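Local coordinates for protein inorganic polyphosphate/ATP-glucomannokinase (Arthrobacter sp., PDB 1WOQ) that phosphorylates glucose, and probably mannose, using inorganic polyphosphate or ATP as the phosphoryl donor, at residues F218-G223 with E230-L235. Numbering follows the deposited sequence.
Sequences FIVGGG and EYLPNL
Beside the hydroxyl of the Tyr231 ring lies Val220, whose CG1 comes within 4.1 Å of Tyr231 OH; the methyl stands off the CE1 edge of the ring and close to its plane, rather than over either face, and the two side chains meet at a slant. Leu232, the next residue along the chain, sits to one side of that plane: its CD2 is displaced past the CD1–CE1 side of the ring and approaches Tyr231 CD1 at 3.8 Å. The same methyl turns to Val220, with Leu232 CD2 and Val220 CG2 4.2 Å apart. Val220 thus divides its two branches, CG1 for the phenol and CG2 for the leucine; CG1 is anti to the backbone N (chi1 -177°), which directs both methyls to the loop.

Val220 belongs to strand 217-221, placed between strands 143-149 and 241-243 in the second of the two mixed sheets of this ROK kinase, a member of the actin-like ATPase superfamily. The strand ends at Gly221 and the chain continues through Gly222 and Gly223, a glycine-rich turn consistent with the nucleotide-binding loop that follows this strand in the superfamily. The Val220 side chain remains about 12 Å from the bound glucose.

After the glycines the chain loops round to 230-235, where a short 3-10 turn, with Asn234 N bonded to Tyr231 O at 3.1 Å, presents Tyr231 and Leu232 to the strand. The phenol of Tyr231 donates its hydrogen bond to Ile224 O, linking the ring to the residue just after the glycines. Helix 195-213 packs on the ring through Ser199 and Leu202, while Leu232 also rests on Ile241 and Pro243.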
# COMPACT_ATOMS: atom_id res chain seq x y z
N PHE A 218 -0.22 -16.10 2.43
CA PHE A 218 0.24 -14.85 3.03
C PHE A 218 1.21 -14.30 2.00
O PHE A 218 2.04 -15.04 1.48
CB PHE A 218 1.04 -15.11 4.31
CG PHE A 218 0.22 -15.17 5.57
CD1 PHE A 218 0.36 -16.24 6.45
CD2 PHE A 218 -0.65 -14.13 5.91
CE1 PHE A 218 -0.34 -16.27 7.66
CE2 PHE A 218 -1.35 -14.16 7.12
CZ PHE A 218 -1.19 -15.23 7.99
N ILE A 219 1.10 -13.01 1.68
CA ILE A 219 2.03 -12.38 0.75
C ILE A 219 2.64 -11.23 1.53
O ILE A 219 1.92 -10.38 2.04
CB ILE A 219 1.31 -11.83 -0.49
CG1 ILE A 219 0.66 -12.97 -1.28
CG2 ILE A 219 2.30 -11.08 -1.38
CD1 ILE A 219 -0.23 -12.51 -2.42
N VAL A 220 3.96 -11.21 1.64
CA VAL A 220 4.63 -10.16 2.39
C VAL A 220 5.15 -9.05 1.51
O VAL A 220 6.00 -9.27 0.64
CB VAL A 220 5.79 -10.74 3.23
CG1 VAL A 220 6.43 -9.63 4.06
CG2 VAL A 220 5.27 -11.85 4.14
N GLY A 221 4.63 -7.84 1.73
CA GLY A 221 5.05 -6.69 0.97
C GLY A 221 5.82 -5.69 1.82
O GLY A 221 6.25 -6.01 2.93
N GLY A 222 5.98 -4.48 1.31
CA GLY A 222 6.71 -3.47 2.03
C GLY A 222 8.18 -3.50 1.65
O GLY A 222 8.66 -4.49 1.10
N GLY A 223 8.88 -2.42 1.94
CA GLY A 223 10.29 -2.33 1.61
C GLY A 223 11.16 -3.52 1.98
O GLY A 223 11.85 -4.07 1.12
N GLU A 230 15.73 -13.57 4.79
CA GLU A 230 16.38 -13.47 6.09
C GLU A 230 15.47 -13.85 7.26
O GLU A 230 15.95 -14.06 8.38
CB GLU A 230 16.89 -12.05 6.33
CG GLU A 230 18.08 -11.65 5.48
CD GLU A 230 19.29 -12.55 5.70
OE1 GLU A 230 19.58 -12.86 6.87
OE2 GLU A 230 19.94 -12.93 4.71
N TYR A 231 14.17 -13.95 7.02
CA TYR A 231 13.25 -14.29 8.10
C TYR A 231 12.14 -15.29 7.79
O TYR A 231 11.74 -16.06 8.66
CB TYR A 231 12.65 -13.00 8.69
CG TYR A 231 12.07 -12.04 7.68
CD1 TYR A 231 10.77 -12.20 7.19
CD2 TYR A 231 12.80 -10.94 7.24
CE1 TYR A 231 10.22 -11.29 6.29
CE2 TYR A 231 12.26 -10.02 6.34
CZ TYR A 231 10.97 -10.20 5.87
OH TYR A 231 10.44 -9.30 4.97
N LEU A 232 11.64 -15.29 6.56
CA LEU A 232 10.58 -16.24 6.21
C LEU A 232 11.02 -17.69 6.42
O LEU A 232 10.25 -18.51 6.91
CB LEU A 232 10.10 -16.03 4.77
CG LEU A 232 9.40 -14.69 4.48
CD1 LEU A 232 8.83 -14.73 3.07
CD2 LEU A 232 8.28 -14.45 5.49
N PRO A 233 12.26 -18.02 6.03
CA PRO A 233 12.74 -19.40 6.21
C PRO A 233 12.67 -19.89 7.66
O PRO A 233 12.58 -21.09 7.91
CB PRO A 233 14.17 -19.34 5.68
CG PRO A 233 14.07 -18.32 4.60
CD PRO A 233 13.23 -17.24 5.24
N ASN A 234 12.73 -18.97 8.62
CA ASN A 234 12.68 -19.32 10.04
C ASN A 234 11.27 -19.57 10.56
O ASN A 234 11.10 -20.17 11.63
CB ASN A 234 13.31 -18.23 10.89
CG ASN A 234 14.79 -18.05 10.62
OD1 ASN A 234 15.54 -19.02 10.55
ND2 ASN A 234 15.22 -16.80 10.49
N LEU A 235 10.26 -19.11 9.83
CA LEU A 235 8.89 -19.28 10.28
C LEU A 235 8.37 -20.70 10.12
O LEU A 235 8.81 -21.45 9.26
CB LEU A 235 7.98 -18.30 9.53
CG LEU A 235 8.39 -16.83 9.61
CD1 LEU A 235 7.36 -15.97 8.87
CD2 LEU A 235 8.48 -16.40 11.07